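Local atomic coordinates of type IV pilus secretin PilQ family protein (Vibrio cholerae, PDB entry 6W6M), a protein that forms the outer-membrane secretin of the type IV competence pilus, probably serving as the channel through which the pilus passes in natural transformation. Residues Ile257-Asn260 with Phe261-Ala264; Gly355-Glu358 with Ser359-Gln363; Leu382-Ser386 with Ala387-Ser391; Thr490-Gly494 with Thr495-Val499. All blocks are in the same frame, centred on the assembly; numbering follows the deposited sequence.

Contact 1. Residues Ile257-Asn260 with Phe261-Ala264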
loop_
_atom_site.group_PDB
_atom_site.type_symbol
_atom_site.label_atom_id
_atom_site.label_comp_id
_atom_site.label_asym_id
_atom_site.label_seq_id
_atom_site.Cartn_x
_atom_site.Cartn_y
_atom_site.Cartn_z
ATOM N N ILE A 257 32.249 -15.015 -42.946
ATOM C CA ILE A 257 33.287 -15.900 -42.433
ATOM C C ILE A 257 32.619 -17.159 -41.905
ATOM O O ILE A 257 31.754 -17.084 -41.026
ATOM C CB ILE A 257 34.102 -15.225 -41.317
ATOM C CG1 ILE A 257 34.457 -13.794 -41.705
ATOM C CG2 ILE A 257 35.341 -16.023 -41.013
ATOM C CD1 ILE A 257 35.235 -13.062 -40.660
ATOM N N LYS A 258 33.026 -18.311 -42.422
ATOM C CA LYS A 258 32.455 -19.577 -41.996
ATOM C C LYS A 258 33.250 -20.144 -40.831
ATOM O O LYS A 258 34.482 -20.175 -40.871
ATOM C CB LYS A 258 32.420 -20.580 -43.145
ATOM C CG LYS A 258 31.672 -21.835 -42.769
ATOM C CD LYS A 258 31.374 -22.736 -43.940
ATOM C CE LYS A 258 30.427 -23.840 -43.502
ATOM N NZ LYS A 258 30.302 -24.915 -44.518
ATOM N N ILE A 259 32.540 -20.604 -39.805
ATOM C CA ILE A 259 33.135 -21.087 -38.565
ATOM C C ILE A 259 32.838 -22.572 -38.426
ATOM O O ILE A 259 31.715 -23.012 -38.688
ATOM C CB ILE A 259 32.596 -20.308 -37.353
ATOM C CG1 ILE A 259 32.962 -18.837 -37.479
ATOM C CG2 ILE A 259 33.137 -20.871 -36.067
ATOM C CD1 ILE A 259 32.391 -17.995 -36.412
ATOM N N ASN A 260 33.845 -23.342 -38.033
ATOM C CA ASN A 260 33.678 -24.743 -37.686
ATOM C C ASN A 260 34.416 -25.025 -36.389
ATOM O O ASN A 260 35.437 -24.400 -36.095
ATOM C CB ASN A 260 34.188 -25.671 -38.786
ATOM C CG ASN A 260 35.241 -25.024 -39.664
ATOM O OD1 ASN A 260 36.414 -24.950 -39.300
ATOM N ND2 ASN A 260 34.829 -24.570 -40.838
ATOM N N PHE A 261 33.886 -25.970 -35.615
ATOM C CA PHE A 261 34.362 -26.444 -34.319
ATOM C C PHE A 261 34.014 -25.508 -33.169
ATOM O O PHE A 261 34.239 -25.874 -32.023
ATOM C CB PHE A 261 35.879 -26.706 -34.279
ATOM C CG PHE A 261 36.313 -27.855 -35.115
ATOM C CD1 PHE A 261 35.853 -29.126 -34.853
ATOM C CD2 PHE A 261 37.197 -27.671 -36.155
ATOM C CE1 PHE A 261 36.256 -30.186 -35.621
ATOM C CE2 PHE A 261 37.600 -28.728 -36.922
ATOM C CZ PHE A 261 37.131 -29.987 -36.655
ATOM N N ALA A 262 33.458 -24.331 -33.421
ATOM C CA ALA A 262 33.090 -23.430 -32.344
ATOM C C ALA A 262 31.768 -22.776 -32.696
ATOM O O ALA A 262 31.380 -22.726 -33.862
ATOM C CB ALA A 262 34.171 -22.375 -32.101
ATOM N N LYS A 263 31.064 -22.300 -31.678
ATOM C CA LYS A 263 29.815 -21.593 -31.911
ATOM C C LYS A 263 30.094 -20.175 -32.380
ATOM O O LYS A 263 30.944 -19.482 -31.825
ATOM C CB LYS A 263 28.970 -21.552 -30.643
ATOM C CG LYS A 263 28.615 -22.886 -30.063
ATOM C CD LYS A 263 27.537 -22.718 -29.013
ATOM C CE LYS A 263 27.320 -23.995 -28.232
ATOM N NZ LYS A 263 28.489 -24.313 -27.380
ATOM N N ALA A 264 29.357 -19.738 -33.399
ATOM C CA ALA A 264 29.574 -18.403 -33.937
ATOM C C ALA A 264 29.086 -17.318 -32.990
ATOM O O ALA A 264 29.590 -16.195 -33.033
ATOM C CB ALA A 264 28.890 -18.265 -35.292
#

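Contact 2. Residues Gly355-Glu358 with Ser359-Gln363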
loop_
_atom_site.group_PDB
_atom_site.type_symbol
_atom_site.label_atom_id
_atom_site.label_comp_id
_atom_site.label_asym_id
_atom_site.label_seq_id
_atom_site.Cartn_x
_atom_site.Cartn_y
_atom_site.Cartn_z
ATOM N N GLY A 355 11.405 -58.385 51.087
ATOM C CA GLY A 355 12.075 -57.428 50.221
ATOM C C GLY A 355 11.385 -56.076 50.229
ATOM O O GLY A 355 11.692 -55.216 49.406
ATOM N N SER A 356 10.480 -55.890 51.182
ATOM C CA SER A 356 9.778 -54.629 51.346
ATOM C C SER A 356 8.871 -54.720 52.563
ATOM O O SER A 356 8.806 -55.759 53.218
ATOM C CB SER A 356 8.962 -54.281 50.106
ATOM O OG SER A 356 7.778 -55.036 50.052
ATOM N N ILE A 357 8.190 -53.629 52.887
ATOM C CA ILE A 357 7.245 -53.599 53.992
ATOM C C ILE A 357 5.891 -54.169 53.586
ATOM O O ILE A 357 5.248 -54.875 54.363
ATOM C CB ILE A 357 7.126 -52.154 54.524
ATOM C CG1 ILE A 357 8.437 -51.758 55.197
ATOM C CG2 ILE A 357 5.966 -52.002 55.477
ATOM C CD1 ILE A 357 8.332 -50.565 56.063
ATOM N N GLU A 358 5.461 -53.902 52.356
ATOM C CA GLU A 358 4.222 -54.492 51.867
ATOM C C GLU A 358 4.352 -56.004 51.717
ATOM O O GLU A 358 3.368 -56.742 51.849
ATOM C CB GLU A 358 3.827 -53.843 50.543
ATOM C CG GLU A 358 3.461 -52.365 50.661
ATOM C CD GLU A 358 4.672 -51.453 50.785
ATOM O OE1 GLU A 358 5.743 -51.800 50.251
ATOM O OE2 GLU A 358 4.554 -50.388 51.422
ATOM N N SER A 359 5.566 -56.486 51.458
ATOM C CA SER A 359 5.793 -57.923 51.407
ATOM C C SER A 359 5.555 -58.564 52.766
ATOM O O SER A 359 4.830 -59.559 52.870
ATOM C CB SER A 359 7.209 -58.207 50.915
ATOM O OG SER A 359 7.464 -59.595 50.819
ATOM N N ASN A 360 6.144 -58.004 53.823
ATOM C CA ASN A 360 5.956 -58.565 55.156
ATOM C C ASN A 360 4.515 -58.415 55.624
ATOM O O ASN A 360 4.019 -59.240 56.395
ATOM C CB ASN A 360 6.903 -57.904 56.152
ATOM C CG ASN A 360 8.340 -58.293 55.937
ATOM O OD1 ASN A 360 8.637 -59.270 55.261
ATOM N ND2 ASN A 360 9.244 -57.533 56.522
ATOM N N LEU A 361 3.831 -57.359 55.194
ATOM C CA LEU A 361 2.432 -57.219 55.583
ATOM C C LEU A 361 1.546 -58.188 54.814
ATOM O O LEU A 361 0.437 -58.505 55.256
ATOM C CB LEU A 361 1.965 -55.780 55.381
ATOM C CG LEU A 361 2.650 -54.719 56.243
ATOM C CD1 LEU A 361 2.091 -53.352 55.934
ATOM C CD2 LEU A 361 2.488 -55.032 57.707
ATOM N N TRP A 362 2.002 -58.662 53.653
ATOM C CA TRP A 362 1.204 -59.632 52.908
ATOM C C TRP A 362 1.346 -61.036 53.476
ATOM O O TRP A 362 0.359 -61.769 53.574
ATOM C CB TRP A 362 1.591 -59.630 51.436
ATOM C CG TRP A 362 0.866 -60.666 50.643
ATOM C CD1 TRP A 362 -0.330 -60.522 50.012
ATOM C CD2 TRP A 362 1.292 -62.007 50.391
ATOM N NE1 TRP A 362 -0.675 -61.687 49.379
ATOM C CE2 TRP A 362 0.305 -62.617 49.599
ATOM C CE3 TRP A 362 2.413 -62.752 50.759
ATOM C CZ2 TRP A 362 0.404 -63.935 49.168
ATOM C CZ3 TRP A 362 2.510 -64.057 50.331
ATOM C CH2 TRP A 362 1.513 -64.636 49.544
ATOM N N GLN A 363 2.559 -61.444 53.839
ATOM C CA GLN A 363 2.737 -62.783 54.382
ATOM C C GLN A 363 2.286 -62.789 55.834
ATOM O O GLN A 363 3.029 -63.177 56.738
ATOM C CB GLN A 363 4.184 -63.253 54.239
ATOM C CG GLN A 363 5.223 -62.317 54.790
ATOM C CD GLN A 363 6.613 -62.883 54.678
ATOM O OE1 GLN A 363 6.801 -63.992 54.191
ATOM N NE2 GLN A 363 7.598 -62.127 55.133
#

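Contact 3. Residues Leu382-Ser386 with Ala387-Ser391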
loop_
_atom_site.group_PDB
_atom_site.type_symbol
_atom_site.label_atom_id
_atom_site.label_comp_id
_atom_site.label_asym_id
_atom_site.label_seq_id
_atom_site.Cartn_x
_atom_site.Cartn_y
_atom_site.Cartn_z
ATOM N N LEU A 382 17.509 -56.007 38.774
ATOM C CA LEU A 382 18.455 -55.409 37.845
ATOM C C LEU A 382 18.480 -56.203 36.552
ATOM O O LEU A 382 19.526 -56.652 36.085
ATOM C CB LEU A 382 19.837 -55.331 38.477
ATOM C CG LEU A 382 19.910 -54.465 39.733
ATOM C CD1 LEU A 382 21.285 -54.485 40.326
ATOM C CD2 LEU A 382 19.493 -53.048 39.428
ATOM N N ALA A 383 17.302 -56.440 35.985
ATOM C CA ALA A 383 17.190 -57.265 34.794
ATOM C C ALA A 383 17.752 -56.556 33.569
ATOM O O ALA A 383 17.626 -55.341 33.414
ATOM C CB ALA A 383 15.734 -57.637 34.539
ATOM N N SER A 384 18.362 -57.341 32.684
ATOM C CA SER A 384 18.815 -56.829 31.398
ATOM C C SER A 384 17.630 -56.335 30.582
ATOM O O SER A 384 16.737 -57.108 30.234
ATOM C CB SER A 384 19.564 -57.916 30.635
ATOM O OG SER A 384 19.579 -57.643 29.251
ATOM N N THR A 385 17.634 -55.045 30.270
ATOM C CA THR A 385 16.498 -54.374 29.644
ATOM C C THR A 385 16.717 -54.309 28.137
ATOM O O THR A 385 17.394 -53.408 27.636
ATOM C CB THR A 385 16.314 -52.978 30.230
ATOM O OG1 THR A 385 17.506 -52.212 30.020
ATOM C CG2 THR A 385 16.018 -53.060 31.719
ATOM N N SER A 386 16.129 -55.255 27.419
ATOM C CA SER A 386 16.213 -55.323 25.964
ATOM C C SER A 386 15.049 -56.177 25.487
ATOM O O SER A 386 14.268 -56.696 26.287
ATOM C CB SER A 386 17.548 -55.894 25.495
ATOM O OG SER A 386 18.633 -55.166 26.032
ATOM N N ALA A 387 14.935 -56.319 24.170
ATOM C CA ALA A 387 13.873 -57.125 23.587
ATOM C C ALA A 387 14.335 -58.510 23.159
ATOM O O ALA A 387 13.491 -59.380 22.921
ATOM C CB ALA A 387 13.260 -56.402 22.383
ATOM N N ASN A 388 15.643 -58.731 23.053
ATOM C CA ASN A 388 16.201 -60.005 22.635
ATOM C C ASN A 388 17.002 -60.679 23.737
ATOM O O ASN A 388 17.818 -61.557 23.449
ATOM C CB ASN A 388 17.082 -59.814 21.401
ATOM C CG ASN A 388 16.431 -58.958 20.348
ATOM O OD1 ASN A 388 17.079 -58.123 19.729
ATOM N ND2 ASN A 388 15.140 -59.159 20.137
ATOM N N ALA A 389 16.802 -60.280 24.986
ATOM C CA ALA A 389 17.586 -60.841 26.072
ATOM C C ALA A 389 17.052 -62.208 26.474
ATOM O O ALA A 389 15.842 -62.433 26.530
ATOM C CB ALA A 389 17.576 -59.901 27.272
ATOM N N SER A 390 17.970 -63.121 26.776
ATOM C CA SER A 390 17.633 -64.486 27.153
ATOM C C SER A 390 17.896 -64.698 28.635
ATOM O O SER A 390 18.863 -64.167 29.179
ATOM C CB SER A 390 18.431 -65.486 26.338
ATOM O OG SER A 390 18.154 -65.329 24.965
ATOM N N SER A 391 17.050 -65.490 29.286
ATOM C CA SER A 391 17.081 -65.628 30.733
ATOM C C SER A 391 17.001 -67.092 31.143
ATOM O O SER A 391 16.816 -67.986 30.320
ATOM C CB SER A 391 15.934 -64.848 31.374
ATOM O OG SER A 391 14.724 -65.087 30.681
#

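Contact 4. Residues Thr490-Gly494 with Thr495-Val499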
loop_
_atom_site.group_PDB
_atom_site.type_symbol
_atom_site.label_atom_id
_atom_site.label_comp_id
_atom_site.label_asym_id
_atom_site.label_seq_id
_atom_site.Cartn_x
_atom_site.Cartn_y
_atom_site.Cartn_z
ATOM N N THR A 490 10.546 -37.073 9.852
ATOM C CA THR A 490 9.596 -35.978 9.709
ATOM C C THR A 490 9.459 -35.313 11.070
ATOM O O THR A 490 8.899 -35.888 12.000
ATOM C CB THR A 490 8.257 -36.470 9.165
ATOM O OG1 THR A 490 7.709 -37.453 10.044
ATOM C CG2 THR A 490 8.423 -37.068 7.794
ATOM N N VAL A 491 10.035 -34.123 11.191
ATOM C CA VAL A 491 10.033 -33.331 12.412
ATOM C C VAL A 491 8.788 -32.460 12.484
ATOM O O VAL A 491 8.045 -32.332 11.510
ATOM C CB VAL A 491 11.313 -32.487 12.514
ATOM C CG1 VAL A 491 12.499 -33.398 12.624
ATOM C CG2 VAL A 491 11.458 -31.587 11.320
ATOM N N LYS A 492 8.586 -31.839 13.651
ATOM C CA LYS A 492 7.402 -30.977 13.920
ATOM C C LYS A 492 7.782 -29.505 13.727
ATOM O O LYS A 492 8.791 -29.074 14.313
ATOM C CB LYS A 492 6.902 -31.211 15.349
ATOM C CG LYS A 492 6.317 -32.589 15.620
ATOM C CD LYS A 492 5.863 -32.772 17.051
ATOM C CE LYS A 492 5.261 -34.135 17.311
ATOM N NZ LYS A 492 4.849 -34.290 18.726
ATOM N N THR A 493 7.000 -28.771 12.929
ATOM C CA THR A 493 7.266 -27.331 12.655
ATOM C C THR A 493 5.982 -26.526 12.891
ATOM O O THR A 493 5.009 -26.746 12.147
ATOM C CB THR A 493 7.773 -27.113 11.222
ATOM O OG1 THR A 493 6.647 -27.075 10.345
ATOM C CG2 THR A 493 8.746 -28.173 10.755
ATOM N N GLY A 494 5.992 -25.628 13.881
ATOM C CA GLY A 494 4.789 -24.848 14.239
ATOM C C GLY A 494 3.637 -25.748 14.649
ATOM O O GLY A 494 3.823 -26.562 15.574
ATOM N N THR A 495 2.485 -25.610 13.984
ATOM C CA THR A 495 1.348 -26.552 14.175
ATOM C C THR A 495 1.410 -27.663 13.120
ATOM O O THR A 495 0.483 -28.493 13.086
ATOM C CB THR A 495 -0.002 -25.822 14.136
ATOM O OG1 THR A 495 -0.134 -25.164 12.874
ATOM C CG2 THR A 495 -0.164 -24.820 15.258
ATOM N N GLY A 496 2.466 -27.672 12.301
ATOM C CA GLY A 496 2.550 -28.596 11.153
ATOM C C GLY A 496 3.714 -29.562 11.282
ATOM O O GLY A 496 4.263 -29.682 12.389
ATOM N N GLU A 497 4.065 -30.230 10.178
ATOM C CA GLU A 497 5.223 -31.104 10.093
ATOM C C GLU A 497 5.908 -30.897 8.757
ATOM O O GLU A 497 5.341 -30.326 7.830
ATOM C CB GLU A 497 4.839 -32.566 10.266
ATOM C CG GLU A 497 4.349 -32.881 11.635
ATOM C CD GLU A 497 3.909 -34.305 11.767
ATOM O OE1 GLU A 497 3.814 -34.988 10.727
ATOM O OE2 GLU A 497 3.670 -34.747 12.909
ATOM N N ALA A 498 7.145 -31.365 8.668
ATOM C CA ALA A 498 7.924 -31.278 7.443
ATOM C C ALA A 498 8.978 -32.376 7.480
ATOM O O ALA A 498 9.140 -33.064 8.490
ATOM C CB ALA A 498 8.527 -29.883 7.281
ATOM N N VAL A 499 9.708 -32.533 6.384
ATOM C CA VAL A 499 10.651 -33.628 6.202
ATOM C C VAL A 499 12.062 -33.075 6.324
ATOM O O VAL A 499 12.365 -32.021 5.762
ATOM C CB VAL A 499 10.455 -34.315 4.837
ATOM C CG1 VAL A 499 11.281 -35.566 4.748
ATOM C CG2 VAL A 499 9.007 -34.631 4.607
#

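Contact 1. Residues Ile257-Asn260 with Phe261-Ala264
I259 packs against A262 and A264 across the bend that leads from strand 253-258 into helix 264-271, a strand-to-helix connection within the short secretion-system domain of the secretin. The chain reverses at F261, whose backbone takes a left-handed conformation (phi 78°). I259 suits the inside of the bend because its branches face different parts of the loop. CG2, anti to the backbone N, reaches the A262 backbone at 3.4 Å from CG2 to A262 O, while the extended CG1 arm (chi2 175°) carries CD1 forward to the first turn of the helix. Small residues at 262 and 264 let the chain pass closely round this branched side chain. N260 and F261 meet chiefly through the peptide they share, and the phenyl ring stands obliquely beside the N260 carbonyl as a matter of local geometry. Both residues also pack on a neighbouring subunit, N260 on P472 and F261 on D473, while the N293 side chain of the same chain makes weak hydrogen bonds to A262 O and A264 N. The methyl of A264 closes the inner side, its CB 3.7 Å from I259 CD1.

Contact 2. Residues Gly355-Glu358 with Ser359-Gln363
S356 has its OG turned between its own backbone N and carbonyl carbon (chi1 77°), which directs the hydroxyl to S359 N, while I357 holds CG2 anti to its backbone N, alongside L361. The S359 N-H reaches S356 OG at 3.0 Å with an angle of 151° at the hydrogen. S356 is the N-cap of the short helix 357-362, and this is its capping bond; serine suits the place because its short hydroxyl can accept a first-turn N-H. The same OG is also bonded to E376 O, so two partners hold this buried atom. Regular helical bonds follow: L361 N donates to I357 O at 3.0 Å, and W362 N to E358 O, also at 3.0 Å but more bent (130° at the hydrogen). I357 and L361, one turn apart, point the same way and touch through I357 CG2 and L361 CD1 at 4.1 Å. N360 faces a neighbouring subunit, where its ND2 bonds A393 O; its OD1 accepts a weak bond from Q363 NE2 at 3.0 Å. The indole of W362 leads away from the first turn and meets F372 edge-to-face.

Contact 3. Residues Leu382-Ser386 with Ala387-Ser391
From S384 the backbone runs nearly extended through S386, then folds round at A387 and N388 so that A389 comes back beside S384. This is the loop between strands 380-382 and 390-397, which pair with the long strands 320-347 and 404-429 of the secretin barrel wall. The contact is small and lies at the surface. The CB of A389 points into the loop, where it meets S384 OG at 3.6 Å. That hydroxyl stands anti to the backbone N of S384 (chi1 158°), which turns it to the inside of the bend. Alanine fits here because a single methyl fills the inner side of the curve without pushing the two limbs apart; S386 adds a looser touch, its CB 4.4 Å from A389 CB. S384 N is hydrogen-bonded to S410 OG, and E337 of strand 320-347 adds weak hydrogen bonds to S384 OG, S386 OG and T385 N. Short hydroxyls suit a place beside a carboxylate, since they bond close to the backbone. Beyond the bend, S391 OG bonds G355 O of a neighbouring subunit. S386 OG has one proton for two acceptors, so E337 and T385 O are alternatives or share it; T385 O lies 2.7 Å from S386 OG, but the approach is poor, above the carbonyl plane with a C=O...donor angle of 91°.

Contact 4. Residues Thr490-Gly494 with Thr495-Val499
T493 and G496 exchange two backbone hydrogen bonds, G496 N to T493 O at 2.7 Å and T493 N to G496 O at 2.9 Å, closing a two-residue beta hairpin with a type II' turn. G494, the first turn residue, has a phi of 60° and psi of -124°, a conformation that glycine reaches easily because it lacks a CB. Farther along, A498 N donates to V491 O at 3.1 Å. On the face carrying T493 and A498, the T493 methyl CG2 rests on A498 CB at 3.9 Å, a beta-branched residue meeting a small one diagonally across the strands. The other face bears K492 and E497, whose chains run outward without their charged ends touching, K492 NZ being 6.0 Å from E497 OE2. Between subunits, K492 forms a long, weak ion pair with E497 of one neighbouring subunit, and E497 one with K492 of another. At the tip, T495 packs on T495 of the subunits next to it, so the hairpins meet as a ring, consistent with the central gate formed by such hairpins in secretins. Toward the base, T490 and V499 cross obliquely, their CG2 atoms 4.1 Å apart.

Overall arrangement
Contacts 1 and 2 are buried, contact 4 is partly buried and contact 3 lies at the surface. Contact 1 belongs to the short secretion-system domain, its centre about 77 Å from that of contact 3. It relies on apolar packing, contact 2 on a capped helix, contact 3 on a slight touch of an alanine methyl with S384 and S386, whose hydroxyls bond outside it, and contact 4 on hairpin backbone bonds. Contacts 2 and 3 lie along the same barrel region, with centres about 27 Å apart, and the hydrogen bond between G355 and S391 joins them across subunits. All four touch neighbouring copies, but in contact 4 equivalent residues meet one another.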